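Local coordinates for protein hypothetic aldehyde deformylating oxygenase (PDB 5V4T) that binds iron within a ferritin-like bundle of helices and probably acts as an oxidoreductase of the aldehyde deformylating oxygenase kind, at residues 38-43 / 52-57; 175-180 / 189-194; 165-170 / 204-209; 117-122 / 139-144. All blocks are in the same frame, centred on the assembly; numbering follows the deposited sequence.

Contact 1. Residues 38-43 / 52-57. With FE (Fe (III) ion), chain C.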
loop_
_atom_site.group_PDB
_atom_site.type_symbol
_atom_site.label_atom_id
_atom_site.label_comp_id
_atom_site.label_asym_id
_atom_site.label_seq_id
_atom_site.Cartn_x
_atom_site.Cartn_y
_atom_site.Cartn_z
ATOM N N LEU A 38 17.328 -3.733 -4.549
ATOM C CA LEU A 38 16.735 -3.683 -5.889
ATOM C C LEU A 38 16.093 -2.345 -6.164
ATOM O O LEU A 38 16.256 -1.794 -7.231
ATOM C CB LEU A 38 15.728 -4.791 -6.063
ATOM C CG LEU A 38 16.324 -6.210 -6.116
ATOM C CD1 LEU A 38 15.231 -7.234 -5.842
ATOM C CD2 LEU A 38 17.053 -6.438 -7.406
ATOM N N SER A 39 15.389 -1.794 -5.174
ATOM C CA SER A 39 14.739 -0.500 -5.414
ATOM C C SER A 39 15.771 0.618 -5.568
ATOM O O SER A 39 15.649 1.512 -6.435
ATOM C CB SER A 39 13.701 -0.216 -4.318
ATOM O OG SER A 39 14.348 0.168 -3.152
ATOM N N PHE A 40 16.849 0.540 -4.792
ATOM C CA PHE A 40 17.923 1.565 -4.939
ATOM C C PHE A 40 18.564 1.470 -6.316
ATOM O O PHE A 40 18.802 2.514 -6.998
ATOM C CB PHE A 40 18.989 1.371 -3.906
ATOM C CG PHE A 40 18.639 1.833 -2.528
ATOM C CD1 PHE A 40 17.399 2.371 -2.187
ATOM C CD2 PHE A 40 19.571 1.731 -1.543
ATOM C CE1 PHE A 40 17.155 2.795 -0.845
ATOM C CE2 PHE A 40 19.351 2.190 -0.251
ATOM C CZ PHE A 40 18.121 2.689 0.115
ATOM N N GLU A 41 18.843 0.244 -6.715
ATOM C CA GLU A 41 19.446 0.004 -8.026
ATOM C C GLU A 41 18.643 0.519 -9.185
ATOM O O GLU A 41 19.160 1.257 -10.029
ATOM C CB GLU A 41 19.776 -1.469 -8.213
ATOM C CG GLU A 41 20.826 -1.962 -7.246
ATOM C CD GLU A 41 21.032 -3.484 -7.337
ATOM O OE1 GLU A 41 20.214 -4.186 -7.998
ATOM O OE2 GLU A 41 22.032 -3.968 -6.746
ATOM N N LYS A 42 17.369 0.171 -9.221
ATOM C CA LYS A 42 16.502 0.646 -10.230
ATOM C C LYS A 42 16.289 2.135 -10.177
ATOM O O LYS A 42 16.284 2.812 -11.200
ATOM C CB LYS A 42 15.174 -0.111 -10.223
ATOM C CG LYS A 42 15.306 -1.607 -10.387
ATOM C CD LYS A 42 16.172 -2.030 -11.507
ATOM C CE LYS A 42 16.021 -3.519 -11.637
ATOM N NZ LYS A 42 16.797 -3.940 -12.820
ATOM N N ALA A 43 16.184 2.710 -8.976
ATOM C CA ALA A 43 16.004 4.143 -8.899
ATOM C C ALA A 43 17.215 4.942 -9.410
ATOM O O ALA A 43 17.074 6.019 -9.986
ATOM C CB ALA A 43 15.631 4.545 -7.504
ATOM N N GLN A 52 13.290 10.202 -5.286
ATOM C CA GLN A 52 12.385 10.808 -4.314
ATOM C C GLN A 52 11.367 9.768 -3.853
ATOM O O GLN A 52 11.057 9.678 -2.674
ATOM C CB GLN A 52 11.745 12.043 -4.870
ATOM C CG GLN A 52 10.836 12.674 -3.840
ATOM C CD GLN A 52 10.592 14.112 -4.056
ATOM O OE1 GLN A 52 11.346 14.806 -4.718
ATOM N NE2 GLN A 52 9.482 14.586 -3.505
ATOM N N GLN A 53 10.851 8.983 -4.767
ATOM C CA GLN A 53 9.904 7.935 -4.321
ATOM C C GLN A 53 10.471 6.959 -3.317
ATOM O O GLN A 53 9.890 6.614 -2.314
ATOM C CB GLN A 53 9.278 7.186 -5.511
ATOM C CG GLN A 53 8.302 6.111 -4.999
ATOM C CD GLN A 53 7.562 5.398 -6.108
ATOM O OE1 GLN A 53 7.950 5.445 -7.287
ATOM N NE2 GLN A 53 6.576 4.611 -5.690
ATOM N N VAL A 54 11.691 6.476 -3.591
ATOM C CA VAL A 54 12.285 5.550 -2.640
ATOM C C VAL A 54 12.510 6.210 -1.285
ATOM O O VAL A 54 12.264 5.597 -0.242
ATOM C CB VAL A 54 13.645 5.041 -3.215
ATOM C CG1 VAL A 54 14.561 4.484 -2.109
ATOM C CG2 VAL A 54 13.371 4.032 -4.289
ATOM N N ILE A 55 12.978 7.443 -1.278
ATOM C CA ILE A 55 13.123 8.175 0.009
ATOM C C ILE A 55 11.776 8.308 0.715
ATOM O O ILE A 55 11.696 8.097 1.913
ATOM C CB ILE A 55 13.785 9.530 -0.215
ATOM C CG1 ILE A 55 15.282 9.247 -0.503
ATOM C CG2 ILE A 55 13.622 10.432 0.975
ATOM C CD1 ILE A 55 15.877 10.357 -1.284
ATOM N N GLU A 56 10.718 8.607 -0.048
ATOM C CA GLU A 56 9.392 8.745 0.523
ATOM C C GLU A 56 8.894 7.443 1.088
ATOM O O GLU A 56 8.293 7.413 2.149
ATOM C CB GLU A 56 8.379 9.348 -0.452
ATOM C CG GLU A 56 8.634 10.811 -0.675
ATOM C CD GLU A 56 7.894 11.450 -1.780
ATOM O OE1 GLU A 56 7.430 10.761 -2.720
ATOM O OE2 GLU A 56 7.902 12.721 -1.773
ATOM N N GLU A 57 9.173 6.323 0.438
ATOM C CA GLU A 57 8.762 5.045 0.985
ATOM C C GLU A 57 9.479 4.747 2.328
ATOM O O GLU A 57 8.884 4.194 3.247
ATOM C CB GLU A 57 9.009 3.915 0.029
ATOM C CG GLU A 57 8.327 4.015 -1.323
ATOM C CD GLU A 57 6.795 3.916 -1.263
ATOM O OE1 GLU A 57 6.329 3.287 -0.327
ATOM O OE2 GLU A 57 6.127 4.375 -2.198
HETATM FE FE FE C . 4.169 4.756 -2.444
HETATM O O HOH W 1 3.666 3.073 -1.349
#
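Val54 faces Ser39, Phe40 and Ala43 across a helical hairpin of the ferritin-like fold, where helix 34-46 turns sharply into helix 49-67; the local axes are 10.1 Å apart at 156°, close to antiparallel. The two valine methyls divide the work. CG1, anti to the backbone N (chi1 159°), reaches the edge of the Phe40 ring near its plane, 3.3 Å from CE1, a tight approach in which the two side chains run nearly perpendicular. CG2 settles on the neighbouring turn, 4.0 Å from Ala43 CB, and also lies beside the carbonyl O of Ser39. The Ser39 hydroxyl has its polar partner in its own helix, the carbonyl of Lys36. Cutting Val54 back to an alanine would probably leave the Phe40 edge without its neighbour and open a gap above Ala43. One turn beyond the valine, the helix delivers Glu57 to the iron that Glu111, Glu145 and His148 also bind. Its chain bends at chi2 (-67°), which turns the carboxylate to the metal: OE2 binds the iron at 2.0 Å, and OE1 accepts a 2.9 Å hydrogen bond from a water, itself an iron ligand.

Contact 2. Residues 175-180 / 189-194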
loop_
_atom_site.group_PDB
_atom_site.type_symbol
_atom_site.label_atom_id
_atom_site.label_comp_id
_atom_site.label_asym_id
_atom_site.label_seq_id
_atom_site.Cartn_x
_atom_site.Cartn_y
_atom_site.Cartn_z
ATOM N N GLN A 175 -8.349 -10.383 -2.850
ATOM C CA GLN A 175 -8.180 -11.442 -1.815
ATOM C C GLN A 175 -7.522 -10.904 -0.588
ATOM O O GLN A 175 -7.879 -11.272 0.522
ATOM C CB GLN A 175 -7.449 -12.671 -2.360
ATOM C CG GLN A 175 -8.355 -13.512 -3.272
ATOM C CD GLN A 175 -9.799 -13.766 -2.708
ATOM O OE1 GLN A 175 -10.002 -14.279 -1.582
ATOM N NE2 GLN A 175 -10.811 -13.376 -3.497
ATOM N N ILE A 176 -6.560 -9.977 -0.752
ATOM C CA ILE A 176 -5.960 -9.355 0.436
ATOM C C ILE A 176 -6.981 -8.666 1.321
ATOM O O ILE A 176 -6.923 -8.798 2.532
ATOM C CB ILE A 176 -4.844 -8.379 0.014
ATOM C CG1 ILE A 176 -3.670 -9.122 -0.564
ATOM C CG2 ILE A 176 -4.370 -7.539 1.180
ATOM C CD1 ILE A 176 -2.656 -8.271 -1.305
ATOM N N VAL A 177 -7.890 -7.888 0.739
ATOM C CA VAL A 177 -8.894 -7.165 1.517
ATOM C C VAL A 177 -9.883 -8.181 2.116
ATOM O O VAL A 177 -10.205 -8.081 3.295
ATOM C CB VAL A 177 -9.593 -6.132 0.676
ATOM C CG1 VAL A 177 -10.771 -5.510 1.413
ATOM C CG2 VAL A 177 -8.559 -5.072 0.252
ATOM N N LYS A 178 -10.299 -9.174 1.338
ATOM C CA LYS A 178 -11.258 -10.168 1.903
ATOM C C LYS A 178 -10.680 -10.975 3.047
ATOM O O LYS A 178 -11.406 -11.286 4.019
ATOM C CB LYS A 178 -11.766 -11.092 0.787
ATOM C CG LYS A 178 -12.669 -10.398 -0.179
ATOM C CD LYS A 178 -13.265 -11.331 -1.236
ATOM C CE LYS A 178 -14.644 -10.809 -1.589
ATOM N NZ LYS A 178 -15.207 -11.458 -2.823
ATOM N N GLU A 179 -9.374 -11.264 2.978
ATOM C CA GLU A 179 -8.652 -11.939 4.030
ATOM C C GLU A 179 -8.583 -11.145 5.331
ATOM O O GLU A 179 -8.356 -11.725 6.417
ATOM C CB GLU A 179 -7.260 -12.410 3.518
ATOM C CG GLU A 179 -7.355 -13.561 2.490
ATOM C CD GLU A 179 -6.060 -13.812 1.720
ATOM O OE1 GLU A 179 -5.024 -13.209 2.084
ATOM O OE2 GLU A 179 -6.082 -14.593 0.705
ATOM N N GLY A 180 -8.781 -9.829 5.247
ATOM C CA GLY A 180 -8.778 -8.949 6.415
ATOM C C GLY A 180 -10.150 -8.714 7.014
ATOM O O GLY A 180 -10.323 -7.895 7.910
ATOM N N TYR A 189 -16.719 -1.009 8.482
ATOM C CA TYR A 189 -16.692 -1.080 7.005
ATOM C C TYR A 189 -17.306 -2.373 6.515
ATOM O O TYR A 189 -17.216 -3.393 7.174
ATOM C CB TYR A 189 -15.271 -0.998 6.485
ATOM C CG TYR A 189 -14.702 0.360 6.757
ATOM C CD1 TYR A 189 -14.866 1.387 5.841
ATOM C CD2 TYR A 189 -14.064 0.658 7.946
ATOM C CE1 TYR A 189 -14.431 2.666 6.100
ATOM C CE2 TYR A 189 -13.621 1.955 8.211
ATOM C CZ TYR A 189 -13.790 2.936 7.280
ATOM O OH TYR A 189 -13.349 4.226 7.577
ATOM N N SER A 190 -17.948 -2.260 5.361
ATOM C CA SER A 190 -18.455 -3.394 4.615
ATOM C C SER A 190 -17.389 -3.889 3.647
ATOM O O SER A 190 -16.948 -3.089 2.827
ATOM C CB SER A 190 -19.630 -2.956 3.805
ATOM O OG SER A 190 -19.890 -3.862 2.762
ATOM N N ILE A 191 -17.018 -5.157 3.715
ATOM C CA ILE A 191 -16.043 -5.723 2.778
ATOM C C ILE A 191 -16.571 -5.598 1.345
ATOM O O ILE A 191 -15.810 -5.205 0.442
ATOM C CB ILE A 191 -15.669 -7.170 3.079
ATOM C CG1 ILE A 191 -15.025 -7.284 4.460
ATOM C CG2 ILE A 191 -14.721 -7.763 2.049
ATOM C CD1 ILE A 191 -13.573 -6.771 4.445
ATOM N N GLN A 192 -17.859 -5.929 1.108
ATOM C CA GLN A 192 -18.406 -5.682 -0.216
ATOM C C GLN A 192 -18.252 -4.254 -0.736
ATOM O O GLN A 192 -17.903 -4.036 -1.941
ATOM C CB GLN A 192 -19.896 -6.078 -0.330
ATOM C CG GLN A 192 -20.414 -6.043 -1.792
ATOM C CD GLN A 192 -19.688 -7.061 -2.679
ATOM O OE1 GLN A 192 -19.849 -8.283 -2.484
ATOM N NE2 GLN A 192 -18.895 -6.589 -3.671
ATOM N N GLU A 193 -18.503 -3.256 0.085
ATOM C CA GLU A 193 -18.401 -1.847 -0.339
ATOM C C GLU A 193 -16.930 -1.541 -0.642
ATOM O O GLU A 193 -16.659 -0.842 -1.572
ATOM C CB GLU A 193 -18.976 -0.800 0.639
ATOM C CG GLU A 193 -20.481 -0.847 0.737
ATOM C CD GLU A 193 -21.082 0.209 1.670
ATOM O OE1 GLU A 193 -20.341 1.086 2.175
ATOM O OE2 GLU A 193 -22.317 0.142 1.912
ATOM N N LEU A 194 -16.029 -2.094 0.130
ATOM C CA LEU A 194 -14.586 -1.887 -0.146
ATOM C C LEU A 194 -14.153 -2.512 -1.442
ATOM O O LEU A 194 -13.423 -1.893 -2.204
ATOM C CB LEU A 194 -13.755 -2.468 1.011
ATOM C CG LEU A 194 -13.852 -1.706 2.283
ATOM C CD1 LEU A 194 -13.064 -2.445 3.330
ATOM C CD2 LEU A 194 -13.449 -0.238 2.232
#
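Two successive negative torsions in Ile191, chi1 -61° and chi2 -76°, fold its CD1 back toward Val177, while CG2, the branch anti to the backbone N, is left to meet Lys178. The CD1 methyl lies 3.8 Å from Val177 O and 4.3 Å from Val177 CG1. CG2 rests 4.0 Å from Lys178 CG; the touching atom is CG, so it is the lysine's hydrocarbon stem that takes part. Val177 CG1 has a second neighbour one turn along the opposing helix, Leu194 CB at 4.3 Å. The contact therefore joins the last turn of helix 159-179 to the first turn of helix 191-211, at the corner where the chain reverses between them. Each end is capped within its own segment. Val177 O accepts from Gly180 N, a backbone bond, and Ser190 is the N-cap of helix 191-211, its side-chain OG accepting from Glu193 N at 3.1 Å with a fairly straight N-H...O angle of 163°. Farther in, Leu194 also packs on Ile121 of helix 98-128. No hydrogen bond or salt bridge spans the two segments, which implies that this corner is held by the fit of aliphatic surfaces, while the polar bonds at the two helix ends stay within each segment.

Contact 3. Residues 165-170 / 204-209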
loop_
_atom_site.group_PDB
_atom_site.type_symbol
_atom_site.label_atom_id
_atom_site.label_comp_id
_atom_site.label_asym_id
_atom_site.label_seq_id
_atom_site.Cartn_x
_atom_site.Cartn_y
_atom_site.Cartn_z
ATOM N N ARG A 165 -1.804 -6.562 -17.273
ATOM C CA ARG A 165 -1.190 -6.764 -15.985
ATOM C C ARG A 165 -2.091 -6.368 -14.838
ATOM O O ARG A 165 -2.201 -7.130 -13.819
ATOM C CB ARG A 165 0.113 -5.990 -15.834
ATOM C CG ARG A 165 1.280 -6.535 -16.626
ATOM C CD ARG A 165 2.067 -7.572 -15.898
ATOM N NE ARG A 165 2.697 -7.035 -14.713
ATOM C CZ ARG A 165 3.277 -7.779 -13.812
ATOM N NH1 ARG A 165 3.384 -9.106 -14.017
ATOM N NH2 ARG A 165 3.838 -7.236 -12.759
ATOM N N VAL A 166 -2.682 -5.185 -14.947
ATOM C CA VAL A 166 -3.592 -4.685 -13.916
ATOM C C VAL A 166 -4.719 -5.700 -13.730
ATOM O O VAL A 166 -5.073 -6.057 -12.620
ATOM C CB VAL A 166 -4.079 -3.253 -14.179
ATOM C CG1 VAL A 166 -5.122 -2.839 -13.161
ATOM C CG2 VAL A 166 -2.890 -2.310 -14.116
ATOM N N GLU A 167 -5.308 -6.113 -14.846
ATOM C CA GLU A 167 -6.410 -7.059 -14.815
ATOM C C GLU A 167 -5.986 -8.389 -14.172
ATOM O O GLU A 167 -6.757 -9.026 -13.410
ATOM C CB GLU A 167 -6.980 -7.229 -16.223
ATOM C CG GLU A 167 -7.664 -5.964 -16.713
ATOM C CD GLU A 167 -8.080 -5.941 -18.172
ATOM O OE1 GLU A 167 -7.489 -6.632 -19.013
ATOM O OE2 GLU A 167 -8.972 -5.134 -18.483
ATOM N N GLU A 168 -4.766 -8.852 -14.444
ATOM C CA GLU A 168 -4.310 -10.132 -13.923
ATOM C C GLU A 168 -4.058 -10.126 -12.463
ATOM O O GLU A 168 -4.323 -11.097 -11.786
ATOM C CB GLU A 168 -3.054 -10.602 -14.693
ATOM C CG GLU A 168 -3.458 -10.917 -16.128
ATOM C CD GLU A 168 -2.286 -11.210 -17.039
ATOM O OE1 GLU A 168 -1.129 -11.193 -16.532
ATOM O OE2 GLU A 168 -2.563 -11.389 -18.261
ATOM N N LEU A 169 -3.613 -8.977 -11.947
ATOM C CA LEU A 169 -3.196 -8.879 -10.575
ATOM C C LEU A 169 -4.298 -8.358 -9.649
ATOM O O LEU A 169 -4.247 -8.599 -8.450
ATOM C CB LEU A 169 -2.015 -7.926 -10.478
ATOM C CG LEU A 169 -0.709 -8.452 -11.099
ATOM C CD1 LEU A 169 0.204 -7.279 -11.356
ATOM C CD2 LEU A 169 -0.100 -9.419 -10.127
ATOM N N PHE A 170 -5.320 -7.794 -10.226
ATOM C CA PHE A 170 -6.393 -7.276 -9.408
ATOM C C PHE A 170 -7.030 -8.356 -8.485
ATOM O O PHE A 170 -7.330 -8.054 -7.345
ATOM C CB PHE A 170 -7.445 -6.620 -10.298
ATOM C CG PHE A 170 -8.590 -6.013 -9.543
ATOM C CD1 PHE A 170 -8.436 -4.796 -8.900
ATOM C CD2 PHE A 170 -9.832 -6.632 -9.509
ATOM C CE1 PHE A 170 -9.473 -4.247 -8.150
ATOM C CE2 PHE A 170 -10.872 -6.043 -8.808
ATOM C CZ PHE A 170 -10.671 -4.883 -8.112
ATOM N N ALA A 204 -10.506 3.255 -12.986
ATOM C CA ALA A 204 -9.890 4.592 -13.090
ATOM C C ALA A 204 -8.427 4.507 -13.518
ATOM O O ALA A 204 -7.996 5.277 -14.343
ATOM C CB ALA A 204 -9.971 5.255 -11.726
ATOM N N ARG A 205 -7.672 3.571 -12.950
ATOM C CA ARG A 205 -6.257 3.444 -13.289
ATOM C C ARG A 205 -6.116 2.979 -14.710
ATOM O O ARG A 205 -5.285 3.522 -15.466
ATOM C CB ARG A 205 -5.475 2.535 -12.368
ATOM C CG ARG A 205 -5.613 2.860 -10.862
ATOM C CD ARG A 205 -5.309 4.323 -10.477
ATOM N NE ARG A 205 -5.477 4.521 -9.003
ATOM C CZ ARG A 205 -5.412 5.709 -8.351
ATOM N NH1 ARG A 205 -5.250 6.832 -9.042
ATOM N NH2 ARG A 205 -5.540 5.786 -7.011
ATOM N N ILE A 206 -6.936 2.010 -15.100
ATOM C CA ILE A 206 -6.938 1.570 -16.503
ATOM C C ILE A 206 -7.319 2.677 -17.463
ATOM O O ILE A 206 -6.694 2.841 -18.515
ATOM C CB ILE A 206 -7.817 0.318 -16.715
ATOM C CG1 ILE A 206 -7.176 -0.865 -16.001
ATOM C CG2 ILE A 206 -8.041 0.100 -18.216
ATOM C CD1 ILE A 206 -8.042 -2.091 -15.899
ATOM N N ASN A 207 -8.349 3.441 -17.147
ATOM C CA ASN A 207 -8.683 4.571 -17.963
ATOM C C ASN A 207 -7.535 5.575 -18.158
ATOM O O ASN A 207 -7.343 6.126 -19.259
ATOM C CB ASN A 207 -9.871 5.260 -17.398
ATOM C CG ASN A 207 -11.147 4.441 -17.551
ATOM O OD1 ASN A 207 -11.181 3.486 -18.306
ATOM N ND2 ASN A 207 -12.216 4.890 -16.915
ATOM N N LYS A 208 -6.780 5.802 -17.093
ATOM C CA LYS A 208 -5.669 6.749 -17.145
ATOM C C LYS A 208 -4.531 6.194 -18.021
ATOM O O LYS A 208 -3.951 6.923 -18.830
ATOM C CB LYS A 208 -5.153 6.990 -15.747
ATOM C CG LYS A 208 -5.831 8.163 -15.076
ATOM C CD LYS A 208 -5.156 9.469 -15.519
ATOM C CE LYS A 208 -5.062 10.513 -14.421
ATOM N NZ LYS A 208 -5.257 11.884 -14.980
ATOM N N ILE A 209 -4.275 4.892 -17.897
ATOM C CA ILE A 209 -3.293 4.199 -18.754
ATOM C C ILE A 209 -3.671 4.335 -20.252
ATOM O O ILE A 209 -2.827 4.644 -21.105
ATOM C CB ILE A 209 -3.069 2.723 -18.427
ATOM C CG1 ILE A 209 -2.457 2.527 -17.011
ATOM C CG2 ILE A 209 -2.245 2.019 -19.477
ATOM C CD1 ILE A 209 -2.578 1.143 -16.530
#
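Val166 and Ile206 form the centre of an antiparallel helix-helix contact in which helix 191-211, the last of the chain, lies along helix 159-179. The short segments run at 166° to each other, and their axes approach no closer than 11.0 Å, a spacing bridged by branched aliphatic side chains. Val166 presents one methyl to each of two residues a turn apart. CG1, anti to the backbone N at chi1 174°, meets Ile206 CG1 at 4.0 Å, and CG2 comes to 4.2 Å from Ile209 CD1. The valine and Ile206 slide past each other in opposite directions, and Ile206 CD1 touches both Val166 CG1 and Glu167 CG. It lies 4.0 Å from Glu167 CG, with the two side chains crossing at roughly a right angle. The extended glutamate thus lays its methylene part against the isoleucine at the solvent-facing border of the interface. The same aliphatic row goes on to Val163, one turn earlier, which both Ile206 and Ile209 touch. On its inner side Val166 packs on Met108 and Ile109 of helix 98-128. The neighbouring arginines turn their charged ends to other helices: Arg165 makes a salt bridge with Asp92 and a hydrogen bond to Thr104, while Arg205 donates to the carbonyl of Gly112. Across the two segments themselves no hydrogen bond forms. The chemistry implies that the pairing probably rests on dispersion and the exclusion of water, with the fit of Val166 against Ile206 and Ile209 at most helping to fix the register.

Contact 4. Residues 117-122 / 139-144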
loop_
_atom_site.group_PDB
_atom_site.type_symbol
_atom_site.label_atom_id
_atom_site.label_comp_id
_atom_site.label_asym_id
_atom_site.label_seq_id
_atom_site.Cartn_x
_atom_site.Cartn_y
_atom_site.Cartn_z
ATOM N N VAL A 117 -7.310 2.215 -0.723
ATOM C CA VAL A 117 -8.334 1.720 0.198
ATOM C C VAL A 117 -7.873 1.711 1.671
ATOM O O VAL A 117 -8.577 2.212 2.556
ATOM C CB VAL A 117 -8.807 0.343 -0.243
ATOM C CG1 VAL A 117 -9.710 -0.286 0.802
ATOM C CG2 VAL A 117 -9.511 0.495 -1.572
ATOM N N GLY A 118 -6.665 1.225 1.897
ATOM C CA GLY A 118 -6.152 1.131 3.248
ATOM C C GLY A 118 -5.987 2.499 3.875
ATOM O O GLY A 118 -6.336 2.744 5.046
ATOM N N LEU A 119 -5.479 3.438 3.091
ATOM C CA LEU A 119 -5.264 4.802 3.570
ATOM C C LEU A 119 -6.599 5.522 3.821
ATOM O O LEU A 119 -6.747 6.293 4.775
ATOM C CB LEU A 119 -4.413 5.609 2.590
ATOM C CG LEU A 119 -2.968 5.156 2.533
ATOM C CD1 LEU A 119 -2.218 5.714 1.349
ATOM C CD2 LEU A 119 -2.250 5.522 3.812
ATOM N N LYS A 120 -7.600 5.281 2.959
ATOM C CA LYS A 120 -8.957 5.805 3.207
ATOM C C LYS A 120 -9.453 5.333 4.559
ATOM O O LYS A 120 -9.974 6.133 5.360
ATOM C CB LYS A 120 -9.919 5.309 2.108
ATOM C CG LYS A 120 -11.400 5.399 2.499
ATOM C CD LYS A 120 -12.257 4.621 1.461
ATOM C CE LYS A 120 -13.680 4.331 1.942
ATOM N NZ LYS A 120 -14.384 5.660 1.967
ATOM N N ILE A 121 -9.359 4.062 4.830
ATOM C CA ILE A 121 -9.834 3.535 6.099
ATOM C C ILE A 121 -9.046 4.132 7.262
ATOM O O ILE A 121 -9.608 4.608 8.222
ATOM C CB ILE A 121 -9.746 2.012 6.142
ATOM C CG1 ILE A 121 -10.662 1.391 5.064
ATOM C CG2 ILE A 121 -10.022 1.490 7.531
ATOM C CD1 ILE A 121 -10.326 -0.062 4.841
ATOM N N LEU A 122 -7.718 4.174 7.133
ATOM C CA LEU A 122 -6.881 4.781 8.186
ATOM C C LEU A 122 -7.174 6.228 8.435
ATOM O O LEU A 122 -7.164 6.680 9.601
ATOM C CB LEU A 122 -5.363 4.512 7.968
ATOM C CG LEU A 122 -5.001 3.053 8.068
ATOM C CD1 LEU A 122 -3.572 2.835 7.599
ATOM C CD2 LEU A 122 -5.158 2.526 9.500
ATOM N N LYS A 139 -2.592 11.568 6.085
ATOM C CA LYS A 139 -2.860 12.576 5.035
ATOM C C LYS A 139 -1.602 12.836 4.232
ATOM O O LYS A 139 -1.702 13.015 2.995
ATOM C CB LYS A 139 -3.434 13.832 5.654
ATOM C CG LYS A 139 -4.858 13.615 6.077
ATOM C CD LYS A 139 -5.396 14.602 7.067
ATOM C CE LYS A 139 -5.212 15.996 6.674
ATOM N NZ LYS A 139 -5.852 16.915 7.702
ATOM N N ARG A 140 -0.436 12.866 4.894
ATOM C CA ARG A 140 0.821 13.084 4.208
ATOM C C ARG A 140 1.161 11.934 3.277
ATOM O O ARG A 140 1.571 12.157 2.120
ATOM C CB ARG A 140 1.967 13.345 5.186
ATOM C CG ARG A 140 1.831 14.674 5.941
ATOM C CD ARG A 140 2.784 14.854 7.080
ATOM N NE ARG A 140 2.606 16.167 7.658
ATOM C CZ ARG A 140 3.179 16.581 8.795
ATOM N NH1 ARG A 140 3.863 15.718 9.524
ATOM N NH2 ARG A 140 2.991 17.823 9.205
ATOM N N ILE A 141 0.911 10.719 3.714
ATOM C CA ILE A 141 1.154 9.571 2.872
ATOM C C ILE A 141 0.204 9.581 1.682
ATOM O O ILE A 141 0.604 9.319 0.561
ATOM C CB ILE A 141 1.036 8.270 3.681
ATOM C CG1 ILE A 141 2.135 8.208 4.729
ATOM C CG2 ILE A 141 1.102 7.062 2.745
ATOM C CD1 ILE A 141 1.971 7.050 5.729
ATOM N N ILE A 142 -1.045 9.924 1.909
ATOM C CA ILE A 142 -2.023 10.025 0.786
ATOM C C ILE A 142 -1.506 10.985 -0.255
ATOM O O ILE A 142 -1.534 10.661 -1.469
ATOM C CB ILE A 142 -3.436 10.396 1.281
ATOM C CG1 ILE A 142 -4.016 9.248 2.055
ATOM C CG2 ILE A 142 -4.341 10.832 0.179
ATOM C CD1 ILE A 142 -5.245 9.579 2.867
ATOM N N GLU A 143 -1.037 12.160 0.169
ATOM C CA GLU A 143 -0.489 13.113 -0.795
ATOM C C GLU A 143 0.671 12.559 -1.583
ATOM O O GLU A 143 0.734 12.724 -2.821
ATOM C CB GLU A 143 -0.127 14.399 -0.093
ATOM C CG GLU A 143 0.286 15.538 -0.983
ATOM C CD GLU A 143 0.523 16.820 -0.151
ATOM O OE1 GLU A 143 0.834 16.739 1.063
ATOM O OE2 GLU A 143 0.397 17.898 -0.737
ATOM N N ASP A 144 1.606 11.926 -0.861
ATOM C CA ASP A 144 2.752 11.317 -1.494
ATOM C C ASP A 144 2.296 10.266 -2.486
ATOM O O ASP A 144 2.820 10.197 -3.602
ATOM C CB ASP A 144 3.665 10.648 -0.496
ATOM C CG ASP A 144 4.494 11.616 0.350
ATOM O OD1 ASP A 144 4.446 12.864 0.202
ATOM O OD2 ASP A 144 5.172 11.058 1.277
#
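Leu119 points its forked end at Ile141 and lays its stem along Ile142, so one residue of helix 98-128 engages two successive residues of helix 132-155. Against Ile141 it stands nearly perpendicular: CD1 and CD2 straddle the CG2 methyl, each 3.8 Å from it. Against Ile142 the relation changes, for the two chains pass alongside each other in opposite directions, bringing Ile142 CG1 to 3.7 Å from Leu119 CB and 4.0 Å from Leu119 CD1. In Ile142, chi1 of -69° sets CG1 against the Leu119 stem, and the extended chi2 of 166° then carries CD1 on to lie 4.1 Å from Leu119 O. With an alanine in place of Ile142 the flank of Leu119 would probably be uncovered on the outer border of the contact, and its stem left less confined. Ile141 continues the layer, packing on His60, Phe63 and Phe64 of helix 49-67, and Leu119 touches Phe23 of helix 10-23 as well as Glu145. The side chain of Ile141 is about 6 Å from the bound iron. The arrangement is a largely apolar layer in a ferritin-like bundle beside its metal site, joining the helix that carries Glu111 to the one that carries Glu145 and His148.

Following the chain from the N terminus, contact 1 closes the first loop, a short hairpin of helices 34-46 and 49-67. Contact 4 comes next, tying helix 98-128 to helix 132-155 across a longer connection. Only after it closes does contact 3 open, on helix 159-179, and its loop encloses the whole of contact 2 before ending on helix 191-211. Contacts 2 and 3 thus clasp the same helix pair at two levels, their centres 19 Å apart; no two contacts cross. Contact 4 lies between contacts 1 and 2: Glu56 CG of contact 1 packs on its Asp144 OD2 at 4.0 Å, while from contact 2 Tyr189 packs on its Ile121 and Leu194 on its Val117.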